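Local coordinates for dihydrodipicolinate reductase N-terminus domain-containing protein (Mycobacterium smegmatis, PDB 6IAQ) that acts as a native NADP-dependent amine dehydrogenase, probably catalysing the asymmetric reductive amination of ketones to amines, at residues R9-G14 and Q32-I37; D76-A81 and H99-V104; D160-K165 and P264-E269; V207-V212 and D256-E261. One frame throughout, in Å; residues are numbered along the deposited sequence.

Contact 1: R9-G14 and Q32-I37. With NAP (NADP nicotinamide-adenine-dinucleotide phosphate), chain F.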
# COMPACT_ATOMS: atom_id res chain seq x y z
N ARG A 9 -28.03 -5.74 3.40
CA ARG A 9 -28.99 -4.97 4.24
C ARG A 9 -28.19 -4.42 5.42
O ARG A 9 -27.56 -5.21 6.16
CB ARG A 9 -30.19 -5.85 4.63
CG ARG A 9 -31.02 -6.34 3.44
CD ARG A 9 -31.99 -7.46 3.80
NE ARG A 9 -33.01 -6.99 4.73
CZ ARG A 9 -33.03 -7.20 6.05
NH1 ARG A 9 -32.12 -7.96 6.65
NH2 ARG A 9 -34.05 -6.72 6.76
N ALA A 10 -28.19 -3.10 5.58
CA ALA A 10 -27.33 -2.41 6.59
C ALA A 10 -28.18 -1.60 7.59
O ALA A 10 -29.21 -1.03 7.16
CB ALA A 10 -26.35 -1.52 5.87
N VAL A 11 -27.73 -1.54 8.84
CA VAL A 11 -28.22 -0.58 9.87
C VAL A 11 -27.12 0.46 10.10
O VAL A 11 -25.96 0.07 10.34
CB VAL A 11 -28.62 -1.31 11.16
CG1 VAL A 11 -28.70 -0.37 12.37
CG2 VAL A 11 -29.97 -2.01 10.97
N VAL A 12 -27.45 1.75 9.99
CA VAL A 12 -26.47 2.84 10.26
C VAL A 12 -26.62 3.18 11.75
O VAL A 12 -27.71 3.60 12.19
CB VAL A 12 -26.50 4.02 9.27
CG1 VAL A 12 -27.36 3.77 8.04
CG2 VAL A 12 -26.83 5.35 9.89
N TYR A 13 -25.60 2.81 12.52
CA TYR A 13 -25.53 2.88 13.98
C TYR A 13 -24.80 4.17 14.35
O TYR A 13 -23.54 4.23 14.25
CB TYR A 13 -24.86 1.60 14.49
CG TYR A 13 -25.18 1.19 15.90
CD1 TYR A 13 -25.46 2.12 16.89
CD2 TYR A 13 -25.14 -0.14 16.26
CE1 TYR A 13 -25.68 1.73 18.19
CE2 TYR A 13 -25.39 -0.55 17.56
CZ TYR A 13 -25.68 0.39 18.53
OH TYR A 13 -25.90 0.01 19.81
N GLY A 14 -25.58 5.18 14.79
CA GLY A 14 -25.14 6.57 14.94
C GLY A 14 -25.39 7.30 13.64
O GLY A 14 -25.25 6.68 12.56
N GLN A 32 -28.91 -1.64 0.79
CA GLN A 32 -30.26 -1.39 1.35
C GLN A 32 -30.10 -0.96 2.81
O GLN A 32 -29.66 -1.79 3.64
CB GLN A 32 -31.15 -2.62 1.21
CG GLN A 32 -31.45 -2.99 -0.23
CD GLN A 32 -32.11 -4.34 -0.33
OE1 GLN A 32 -31.57 -5.27 -0.93
NE2 GLN A 32 -33.27 -4.45 0.29
N ILE A 33 -30.41 0.30 3.12
CA ILE A 33 -30.43 0.74 4.55
C ILE A 33 -31.80 0.33 5.09
O ILE A 33 -32.80 0.84 4.57
CB ILE A 33 -30.13 2.24 4.69
CG1 ILE A 33 -28.75 2.60 4.12
CG2 ILE A 33 -30.28 2.66 6.15
CD1 ILE A 33 -28.50 4.09 4.04
N VAL A 34 -31.83 -0.52 6.12
CA VAL A 34 -33.09 -1.05 6.69
C VAL A 34 -33.30 -0.51 8.11
O VAL A 34 -34.39 -0.77 8.67
CB VAL A 34 -33.11 -2.59 6.65
CG1 VAL A 34 -32.96 -3.06 5.22
CG2 VAL A 34 -32.07 -3.22 7.57
N GLY A 35 -32.34 0.21 8.67
CA GLY A 35 -32.48 0.73 10.04
C GLY A 35 -31.44 1.78 10.37
O GLY A 35 -30.44 1.89 9.64
N ALA A 36 -31.69 2.56 11.43
CA ALA A 36 -30.83 3.71 11.82
C ALA A 36 -31.05 3.99 13.31
O ALA A 36 -32.22 4.03 13.76
CB ALA A 36 -31.11 4.89 10.94
N ILE A 37 -29.96 4.09 14.06
CA ILE A 37 -29.95 4.25 15.54
C ILE A 37 -29.30 5.59 15.88
O ILE A 37 -28.19 5.90 15.35
CB ILE A 37 -29.26 3.06 16.21
CG1 ILE A 37 -29.82 1.74 15.68
CG2 ILE A 37 -29.33 3.17 17.73
CD1 ILE A 37 -28.95 0.55 15.98
PA NAP F . -20.51 12.81 16.01
O1A NAP F . -20.91 13.67 14.90
O2A NAP F . -20.47 13.28 17.49
O5B NAP F . -21.45 11.48 15.91
C5B NAP F . -21.58 10.54 16.98
C4B NAP F . -22.97 9.91 16.89
O4B NAP F . -23.14 8.90 17.89
C3B NAP F . -24.14 10.91 17.07
O3B NAP F . -25.00 10.65 15.94
C2B NAP F . -24.87 10.49 18.35
O2B NAP F . -26.31 10.57 18.26
C1B NAP F . -24.53 9.03 18.34
N9A NAP F . -24.60 8.31 19.61
C8A NAP F . -23.93 8.54 20.76
N7A NAP F . -24.24 7.57 21.63
C5A NAP F . -25.04 6.69 20.98
C6A NAP F . -25.72 5.40 21.28
N6A NAP F . -25.62 4.83 22.47
N1A NAP F . -26.45 4.83 20.32
C2A NAP F . -26.60 5.35 19.09
N3A NAP F . -26.01 6.51 18.72
C4A NAP F . -25.28 7.18 19.65
O3 NAP F . -19.00 12.18 15.78
PN NAP F . -18.39 11.68 14.32
O1N NAP F . -17.49 12.69 13.69
O2N NAP F . -19.46 11.09 13.47
O5D NAP F . -17.50 10.56 15.03
C5D NAP F . -17.99 9.36 15.66
C4D NAP F . -16.92 8.47 16.21
O4D NAP F . -16.13 7.97 15.08
C3D NAP F . -16.03 9.20 17.18
O3D NAP F . -15.71 8.41 18.31
C2D NAP F . -14.78 9.47 16.34
O2D NAP F . -13.64 9.63 17.21
C1D NAP F . -14.76 8.24 15.40
N1N NAP F . -14.02 8.50 14.16
C2N NAP F . -13.09 7.64 13.80
C3N NAP F . -12.32 7.88 12.67
C7N NAP F . -11.28 6.89 12.20
O7N NAP F . -10.54 7.27 11.29
N7N NAP F . -11.19 5.66 12.72
C4N NAP F . -12.56 9.04 11.93
C5N NAP F . -13.55 9.93 12.32
C6N NAP F . -14.26 9.62 13.45
P2B NAP F . -27.08 11.95 18.03
O1X NAP F . -26.78 12.45 16.65
O2X NAP F . -28.56 11.56 18.00
O3X NAP F . -26.55 12.73 19.24
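Arg9 pairs with Gln32 and Ala10 with Ile33 in parallel register, the two strand axes lying 4.5 Å apart at closest with their N-to-C directions 15° apart. Beyond Ala10 the register shifts by one residue, Val12 pairing with Ala36 and Tyr13 with Ile37, so the 32-37 strand holds one extra residue between Ile33 and Ala36. Ala10 N is held by Gln32 O at 2.8 Å and Val34 N by Ala10 O at 2.9 Å, both close to straight, whereas Val12 N approaches Gly35 O from above the carbonyl plane. Gly35 N is buried with no partner in the model, probably a consequence of the shift. Helix 17-28 connects the strands, making this the first beta-alpha-beta unit of the Rossmann fold, and Gly14, whose N bonds to Ile37 O, opens the glycine-rich turn that leads to the cofactor.

Val11 CG2 sits over bare Gly35, 3.8 Å from its CA, while Val11 CG1, anti to the backbone N (chi1 162°), reaches forward to Ile37 CD1. Ile37 CD1 also lies over the centre of the Tyr13 ring, 3.8 Å from its centroid and 8° off the normal, a CH-pi contact. Tyr13 turns its edge to the adenine, with N1A of NADP in the ring plane, and Ile37 CG2 comes within 3.7 Å of NADP C2A. At the other end Val34 CG2 lies over one face of the Arg9 guanidinium, toward its rim; NH1 and NH2 bond to the carbonyls of His74 and Thr73. On the reverse face of the sheet Val12 CG1 meets Ile33 CG2 at 3.7 Å.

Contact 2: D76-A81 and H99-V104. With NAP (NADP nicotinamide-adenine-dinucleotide phosphate), chain F.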
# COMPACT_ATOMS: atom_id res chain seq x y z
N ASP A 76 -27.39 -7.58 7.54
CA ASP A 76 -26.09 -8.25 7.27
C ASP A 76 -24.96 -7.52 7.99
O ASP A 76 -23.92 -8.16 8.26
CB ASP A 76 -25.79 -8.26 5.77
CG ASP A 76 -26.82 -9.05 5.00
OD1 ASP A 76 -26.87 -10.23 5.23
OD2 ASP A 76 -27.59 -8.45 4.21
N ILE A 77 -25.12 -6.21 8.22
CA ILE A 77 -24.01 -5.35 8.71
C ILE A 77 -24.59 -4.15 9.48
O ILE A 77 -25.55 -3.48 8.97
CB ILE A 77 -23.08 -4.90 7.56
CG1 ILE A 77 -21.79 -4.23 8.06
CG2 ILE A 77 -23.82 -4.01 6.58
CD1 ILE A 77 -20.73 -5.16 8.49
N ALA A 78 -23.99 -3.89 10.63
CA ALA A 78 -24.14 -2.62 11.39
C ALA A 78 -22.90 -1.77 11.10
O ALA A 78 -21.78 -2.27 11.25
CB ALA A 78 -24.26 -2.91 12.86
N VAL A 79 -23.12 -0.53 10.67
CA VAL A 79 -22.07 0.44 10.26
C VAL A 79 -22.01 1.51 11.37
O VAL A 79 -22.95 2.27 11.48
CB VAL A 79 -22.40 1.01 8.88
CG1 VAL A 79 -21.32 1.95 8.41
CG2 VAL A 79 -22.64 -0.11 7.86
N ILE A 80 -21.02 1.42 12.25
CA ILE A 80 -21.01 2.14 13.55
C ILE A 80 -20.07 3.34 13.46
O ILE A 80 -18.86 3.17 13.22
CB ILE A 80 -20.61 1.21 14.69
CG1 ILE A 80 -21.47 -0.07 14.69
CG2 ILE A 80 -20.72 1.95 16.02
CD1 ILE A 80 -21.04 -1.07 15.74
N ALA A 81 -20.61 4.53 13.72
CA ALA A 81 -19.82 5.76 13.91
C ALA A 81 -20.37 6.47 15.16
O ALA A 81 -21.16 7.45 14.98
CB ALA A 81 -19.88 6.59 12.68
N HIS A 99 -26.70 -10.38 18.74
CA HIS A 99 -27.73 -10.57 17.69
C HIS A 99 -27.14 -11.23 16.44
O HIS A 99 -27.85 -11.28 15.43
CB HIS A 99 -28.42 -9.24 17.41
CG HIS A 99 -29.27 -8.75 18.53
ND1 HIS A 99 -28.74 -8.12 19.65
CD2 HIS A 99 -30.61 -8.79 18.70
CE1 HIS A 99 -29.74 -7.78 20.47
NE2 HIS A 99 -30.89 -8.16 19.89
N GLY A 100 -25.90 -11.73 16.49
CA GLY A 100 -25.19 -12.28 15.33
C GLY A 100 -25.03 -11.30 14.18
O GLY A 100 -24.93 -11.74 13.01
N VAL A 101 -24.97 -9.99 14.47
CA VAL A 101 -24.91 -8.96 13.40
C VAL A 101 -23.44 -8.55 13.21
O VAL A 101 -22.76 -8.17 14.22
CB VAL A 101 -25.82 -7.75 13.71
CG1 VAL A 101 -25.56 -6.60 12.77
CG2 VAL A 101 -27.30 -8.14 13.67
N ASN A 102 -22.94 -8.68 11.98
CA ASN A 102 -21.57 -8.21 11.60
C ASN A 102 -21.50 -6.71 11.88
O ASN A 102 -22.52 -6.01 11.66
CB ASN A 102 -21.27 -8.45 10.12
CG ASN A 102 -21.32 -9.92 9.73
OD1 ASN A 102 -20.59 -10.73 10.29
ND2 ASN A 102 -22.17 -10.25 8.77
N ALA A 103 -20.36 -6.22 12.35
CA ALA A 103 -20.19 -4.78 12.65
C ALA A 103 -18.85 -4.29 12.10
O ALA A 103 -17.82 -4.92 12.35
CB ALA A 103 -20.31 -4.53 14.14
N VAL A 104 -18.92 -3.21 11.33
CA VAL A 104 -17.73 -2.39 10.97
C VAL A 104 -17.88 -1.08 11.77
O VAL A 104 -19.00 -0.56 11.84
CB VAL A 104 -17.66 -2.25 9.44
CG1 VAL A 104 -18.81 -1.42 8.87
CG2 VAL A 104 -16.32 -1.73 8.99
PA NAP F . -20.51 12.81 16.01
O1A NAP F . -20.91 13.67 14.90
O2A NAP F . -20.47 13.28 17.49
O5B NAP F . -21.45 11.48 15.91
C5B NAP F . -21.58 10.54 16.98
C4B NAP F . -22.97 9.91 16.89
O4B NAP F . -23.14 8.90 17.89
C3B NAP F . -24.14 10.91 17.07
O3B NAP F . -25.00 10.65 15.94
C2B NAP F . -24.87 10.49 18.35
O2B NAP F . -26.31 10.57 18.26
C1B NAP F . -24.53 9.03 18.34
N9A NAP F . -24.60 8.31 19.61
C8A NAP F . -23.93 8.54 20.76
N7A NAP F . -24.24 7.57 21.63
C5A NAP F . -25.04 6.69 20.98
C6A NAP F . -25.72 5.40 21.28
N6A NAP F . -25.62 4.83 22.47
N1A NAP F . -26.45 4.83 20.32
C2A NAP F . -26.60 5.35 19.09
N3A NAP F . -26.01 6.51 18.72
C4A NAP F . -25.28 7.18 19.65
O3 NAP F . -19.00 12.18 15.78
PN NAP F . -18.39 11.68 14.32
O1N NAP F . -17.49 12.69 13.69
O2N NAP F . -19.46 11.09 13.47
O5D NAP F . -17.50 10.56 15.03
C5D NAP F . -17.99 9.36 15.66
C4D NAP F . -16.92 8.47 16.21
O4D NAP F . -16.13 7.97 15.08
C3D NAP F . -16.03 9.20 17.18
O3D NAP F . -15.71 8.41 18.31
C2D NAP F . -14.78 9.47 16.34
O2D NAP F . -13.64 9.63 17.21
C1D NAP F . -14.76 8.24 15.40
N1N NAP F . -14.02 8.50 14.16
C2N NAP F . -13.09 7.64 13.80
C3N NAP F . -12.32 7.88 12.67
C7N NAP F . -11.28 6.89 12.20
O7N NAP F . -10.54 7.27 11.29
N7N NAP F . -11.19 5.66 12.72
C4N NAP F . -12.56 9.04 11.93
C5N NAP F . -13.55 9.93 12.32
C6N NAP F . -14.26 9.62 13.45
P2B NAP F . -27.08 11.95 18.03
O1X NAP F . -26.78 12.45 16.65
O2X NAP F . -28.56 11.56 18.00
O3X NAP F . -26.55 12.73 19.24
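The carboxamide of Asn102 is the flat group that bridges to Asp76: ND2 donates to Asp76 O at 2.8 Å, with the acceptor close to the amide plane and the N-H...O angle 157°. OD1 of the same amide takes the backbone N of Thr134, fixing its rotation. This bond lies beside two neighbouring parallel strands of the Rossmann sheet, 77-80 and 102-105; helix 86-98 joins them as a beta-alpha-beta unit and ends in a Schellman motif with Gly100 as the C-prime residue.

Ala78 makes two bonds to the same strand, its N to Asn102 O and its O from Val104 N, before Ile80 N closes the ladder on Val104 O. Ile77 CG1 is anti to the backbone N (chi1 -170°), which, with chi2 near 80°, brings CD1 up against the neighbouring strand, 3.7 Å from Asn102 CB; these two side chains meet at about a right angle. Val104 CG1 touches both Ile77 CG1 and Val79 CG2, at 4.2 Å from each, the two lying on the same side of it, and Val79 and Val104 point the same way. Helix 314-319 covers this face. On the other, toward Cys96 of helix 86-98, Val101 CG1 touches Ala78 CB and Ile80 CD1 touches Ala103 CB at 3.9 Å. Beyond the strand, Ala81 O stands 3.6 Å from C4B of the NADP adenosine ribose.

Contact 3: D160-K165 and P264-E269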
# COMPACT_ATOMS: atom_id res chain seq x y z
N ASP A 160 15.68 0.27 10.78
CA ASP A 160 16.09 0.78 12.10
C ASP A 160 14.88 1.46 12.76
O ASP A 160 14.57 1.10 13.89
CB ASP A 160 17.26 1.75 11.99
CG ASP A 160 18.49 1.08 11.39
OD1 ASP A 160 18.68 -0.11 11.64
OD2 ASP A 160 19.20 1.76 10.61
N THR A 161 14.25 2.40 12.06
CA THR A 161 13.16 3.23 12.61
C THR A 161 12.06 3.42 11.57
O THR A 161 12.38 3.81 10.42
CB THR A 161 13.67 4.59 13.07
OG1 THR A 161 14.83 4.34 13.85
CG2 THR A 161 12.67 5.34 13.92
N VAL A 162 10.81 3.24 11.99
CA VAL A 162 9.60 3.68 11.24
C VAL A 162 9.01 4.87 12.00
O VAL A 162 8.66 4.70 13.20
CB VAL A 162 8.58 2.54 11.09
CG1 VAL A 162 7.37 3.00 10.28
CG2 VAL A 162 9.21 1.31 10.46
N ARG A 163 8.91 6.03 11.34
CA ARG A 163 8.45 7.28 11.95
C ARG A 163 7.27 7.83 11.15
O ARG A 163 7.41 8.01 9.92
CB ARG A 163 9.58 8.32 12.03
CG ARG A 163 10.72 7.94 12.97
CD ARG A 163 11.22 9.14 13.73
NE ARG A 163 12.22 9.84 12.96
CZ ARG A 163 13.54 9.78 13.18
NH1 ARG A 163 14.36 10.46 12.40
NH2 ARG A 163 14.03 9.06 14.18
N GLY A 164 6.16 8.11 11.83
CA GLY A 164 4.97 8.73 11.23
C GLY A 164 4.65 10.05 11.88
O GLY A 164 4.87 10.22 13.11
N LYS A 165 4.12 10.96 11.08
CA LYS A 165 3.67 12.29 11.51
C LYS A 165 2.34 12.54 10.82
O LYS A 165 2.28 12.39 9.58
CB LYS A 165 4.70 13.38 11.17
CG LYS A 165 4.40 14.72 11.82
CD LYS A 165 5.47 15.79 11.67
CE LYS A 165 5.62 16.27 10.24
NZ LYS A 165 5.96 17.72 10.17
N PRO A 264 13.96 -3.06 15.14
CA PRO A 264 13.12 -1.96 14.65
C PRO A 264 12.41 -1.21 15.79
O PRO A 264 11.90 -1.83 16.73
CB PRO A 264 12.11 -2.65 13.73
CG PRO A 264 12.85 -3.87 13.25
CD PRO A 264 13.69 -4.32 14.43
N VAL A 265 12.41 0.11 15.67
CA VAL A 265 11.69 1.05 16.56
C VAL A 265 10.60 1.72 15.73
O VAL A 265 10.87 2.12 14.57
CB VAL A 265 12.67 2.09 17.13
CG1 VAL A 265 11.94 3.15 17.94
CG2 VAL A 265 13.77 1.41 17.94
N PHE A 266 9.41 1.85 16.32
CA PHE A 266 8.25 2.52 15.70
C PHE A 266 7.92 3.76 16.50
O PHE A 266 7.85 3.67 17.76
CB PHE A 266 7.06 1.57 15.66
CG PHE A 266 7.31 0.33 14.86
CD1 PHE A 266 8.01 -0.74 15.40
CD2 PHE A 266 6.86 0.23 13.56
CE1 PHE A 266 8.26 -1.87 14.65
CE2 PHE A 266 7.08 -0.91 12.82
CZ PHE A 266 7.76 -1.97 13.37
N GLU A 267 7.67 4.86 15.81
CA GLU A 267 7.31 6.15 16.46
C GLU A 267 6.25 6.85 15.63
O GLU A 267 6.37 6.90 14.39
CB GLU A 267 8.56 7.01 16.66
CG GLU A 267 8.31 8.18 17.59
CD GLU A 267 9.55 8.87 18.12
OE1 GLU A 267 10.17 8.36 19.08
OE2 GLU A 267 9.90 9.91 17.58
N PHE A 268 5.22 7.39 16.29
CA PHE A 268 4.08 8.04 15.61
C PHE A 268 3.63 9.26 16.41
O PHE A 268 3.23 9.14 17.57
CB PHE A 268 2.97 7.01 15.39
CG PHE A 268 1.73 7.56 14.72
CD1 PHE A 268 1.82 8.18 13.48
CD2 PHE A 268 0.48 7.37 15.28
CE1 PHE A 268 0.69 8.67 12.85
CE2 PHE A 268 -0.65 7.87 14.66
CZ PHE A 268 -0.55 8.51 13.44
N GLU A 269 3.68 10.42 15.77
CA GLU A 269 3.21 11.69 16.35
C GLU A 269 1.94 12.09 15.60
O GLU A 269 1.95 12.13 14.33
CB GLU A 269 4.30 12.74 16.23
CG GLU A 269 3.85 14.12 16.64
CD GLU A 269 4.94 15.17 16.51
OE1 GLU A 269 5.54 15.25 15.45
OE2 GLU A 269 5.21 15.86 17.48
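Val162 and Phe266 lie side by side and point the same way, with Val162 CB 3.8 Å from Phe266 CD2 and Val162 CG2 near CE2 of that ring. Phe268 has glycine for a neighbour: Gly164 CA lies at the ring's edge, in its plane, and CD1 of Phe268 approaches Gly164 O at 3.7 Å. With CG anti to the backbone N (chi1 179°), the Phe268 ring extends alongside Gly164, its edge and not its face toward the CA.

The reverse face carries charge. Arg163 runs alongside Glu267, but their contact is made by Arg163 CD and Glu267 OE2 at 4.1 Å. The charged ends do not meet; Arg163 NH1 forms a salt bridge with Glu288 and Glu267 OE1 one with Arg257 NE. Lys165 and Glu269 repeat the pattern, Lys165 CD resting 3.8 Å from Glu269 OE1 while NZ stays 5.8 Å from that oxygen and makes a long, weak ion pair with Glu284.

Nearly parallel axes, 7° apart, and a regular one-to-one register keep these pairs abreast. Five backbone hydrogen bonds join the strands, from Val265 N to Asp160 O at one end to Glu269 N and Gly164 O at the other. Both strands are interior to the mixed sheet of the C-terminal domain: 282-288 flanks 158-169, with a classic beta bulge where Asp160 and Thr161 both face Glu288, and 249-260 flanks 265-273. Helix 203-215 packs on the phenylalanine face, Leu208 touching Phe266 and Phe268, while Trp145 of helix 141-153 meets the Phe268 ring edge-to-face.

Contact 4: V207-V212 and D256-E261; sequences VLDALV and DRIETE
Leu208 starts the contact by pressing on Asp256 and Ile258, helix against sheet: helix 203-215 lies on one face of the mixed sheet of the C-terminal domain, its segment axis 9.1 Å from that of strand 256-260 and turned 23° from it. The directions nearly agree, so Leu208 and Val212, one turn apart, both reach Ile258. Leu208 CB sits 3.5 Å from Ile258 CD1, and Leu208 CD1 reaches the backbone, touching Asp256 O at 3.4 Å and the CB of that aspartate. The carboxylate of Asp256 is engaged away from the helix segment, by the hydroxyls of Thr202 and Thr224.

Next, Asp209 CB points away from the strand, yet OD1 bends back to lie 3.5 Å from Ile258 CD1. This is a packing contact, for Asp209 OD1 makes its salt bridge with Arg205. Ile258 CD1 thus touches both the Leu208 methylene and Asp209 OD1, which approach it from directions about a right angle apart. The CG1 arm of Ile258, anti to the carbonyl carbon (chi1 -58°), carries that methyl toward the helix.

One turn on, Val212, its N bonded to Leu208 O, brings CG2 to the other branch of the isoleucine, Ile258 CG2, at 3.9 Å. Farther along the strand, where Thr260 turns its hydroxyl to Pro264 O, the last touch is made by Val212 CG2 and Thr260 CG2 at 4.4 Å.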
# COMPACT_ATOMS: atom_id res chain seq x y z
N VAL A 207 -2.30 2.06 16.51
CA VAL A 207 -1.60 2.01 15.19
C VAL A 207 -0.32 1.18 15.33
O VAL A 207 -0.12 0.26 14.53
CB VAL A 207 -1.32 3.42 14.65
CG1 VAL A 207 -0.38 3.38 13.44
CG2 VAL A 207 -2.61 4.11 14.25
N LEU A 208 0.52 1.51 16.29
CA LEU A 208 1.84 0.84 16.46
C LEU A 208 1.65 -0.62 16.91
O LEU A 208 2.43 -1.46 16.45
CB LEU A 208 2.69 1.65 17.43
CG LEU A 208 3.04 3.07 16.98
CD1 LEU A 208 4.06 3.72 17.90
CD2 LEU A 208 3.51 3.10 15.52
N ASP A 209 0.63 -0.93 17.70
CA ASP A 209 0.37 -2.35 18.11
C ASP A 209 0.10 -3.15 16.83
O ASP A 209 0.61 -4.26 16.70
CB ASP A 209 -0.79 -2.49 19.10
CG ASP A 209 -0.51 -1.97 20.51
OD1 ASP A 209 0.68 -1.76 20.85
OD2 ASP A 209 -1.49 -1.78 21.28
N ALA A 210 -0.68 -2.60 15.90
CA ALA A 210 -1.03 -3.27 14.62
C ALA A 210 0.25 -3.49 13.79
O ALA A 210 0.40 -4.60 13.25
CB ALA A 210 -2.04 -2.46 13.85
N LEU A 211 1.11 -2.47 13.66
CA LEU A 211 2.32 -2.58 12.79
C LEU A 211 3.27 -3.62 13.39
O LEU A 211 3.77 -4.47 12.67
CB LEU A 211 2.98 -1.20 12.66
CG LEU A 211 2.27 -0.22 11.74
CD1 LEU A 211 2.96 1.12 11.78
CD2 LEU A 211 2.20 -0.74 10.31
N VAL A 212 3.48 -3.55 14.70
CA VAL A 212 4.37 -4.50 15.44
C VAL A 212 3.85 -5.93 15.27
O VAL A 212 4.66 -6.81 14.91
CB VAL A 212 4.50 -4.07 16.91
CG1 VAL A 212 5.10 -5.16 17.78
CG2 VAL A 212 5.30 -2.77 17.02
N ASP A 256 3.83 8.39 20.37
CA ASP A 256 3.88 6.99 20.84
C ASP A 256 5.11 6.35 20.23
O ASP A 256 5.44 6.65 19.07
CB ASP A 256 2.59 6.24 20.47
CG ASP A 256 1.44 6.72 21.32
OD1 ASP A 256 1.45 6.41 22.54
OD2 ASP A 256 0.61 7.48 20.78
N ARG A 257 5.74 5.46 20.99
CA ARG A 257 6.99 4.79 20.59
C ARG A 257 6.98 3.36 21.11
O ARG A 257 6.69 3.16 22.31
CB ARG A 257 8.18 5.56 21.16
CG ARG A 257 9.54 4.95 20.86
CD ARG A 257 10.56 5.79 21.60
NE ARG A 257 11.72 6.07 20.78
CZ ARG A 257 12.81 5.32 20.73
NH1 ARG A 257 12.92 4.23 21.47
NH2 ARG A 257 13.81 5.66 19.93
N ILE A 258 7.28 2.42 20.23
CA ILE A 258 7.46 0.99 20.60
C ILE A 258 8.82 0.54 20.08
O ILE A 258 9.04 0.60 18.85
CB ILE A 258 6.31 0.14 20.06
CG1 ILE A 258 4.96 0.63 20.59
CG2 ILE A 258 6.58 -1.33 20.37
CD1 ILE A 258 3.79 -0.25 20.20
N GLU A 259 9.69 0.11 20.99
CA GLU A 259 10.95 -0.59 20.65
C GLU A 259 10.67 -2.08 20.63
O GLU A 259 9.95 -2.55 21.52
CB GLU A 259 12.04 -0.28 21.66
CG GLU A 259 12.24 1.19 21.86
CD GLU A 259 13.42 1.51 22.77
OE1 GLU A 259 14.15 0.56 23.15
OE2 GLU A 259 13.58 2.69 23.11
N THR A 260 11.21 -2.79 19.65
CA THR A 260 11.08 -4.25 19.56
C THR A 260 12.38 -4.90 20.03
O THR A 260 13.45 -4.26 19.91
CB THR A 260 10.70 -4.67 18.13
OG1 THR A 260 11.79 -4.34 17.26
CG2 THR A 260 9.42 -4.00 17.68
N GLU A 261 12.29 -6.14 20.52
CA GLU A 261 13.48 -6.94 20.88
C GLU A 261 14.34 -7.09 19.61
O GLU A 261 15.56 -6.97 19.72
CB GLU A 261 13.07 -8.28 21.50
CG GLU A 261 12.38 -8.16 22.85
CD GLU A 261 13.19 -7.56 24.01
OE1 GLU A 261 14.35 -7.07 23.80
OE2 GLU A 261 12.65 -7.54 25.15

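How the contacts relate
Contacts 1 and 2 adjoin in the Rossmann sheet: strands 9-13 and 77-80 are neighbours, Arg9 O meeting Asp76 N at 2.7 Å, and both contacts touch NADP. Contacts 3 and 4 lie in the C-terminal domain, contact 3 on the opposite side of the chain's centre from contacts 1 and 2. There Phe266 O and Ile258 N join strands 265-273 and 249-260; contact 4 is nested inside the loop that contact 3 closes. The centres of contacts 1 and 3 are about 38 Å apart. Contacts 1, 2 and 4 are buried and largely apolar between side chains, whereas contact 3 has one charged, partly exposed face. Backbone bonds pair the first three; contact 4 rests on side-chain packing.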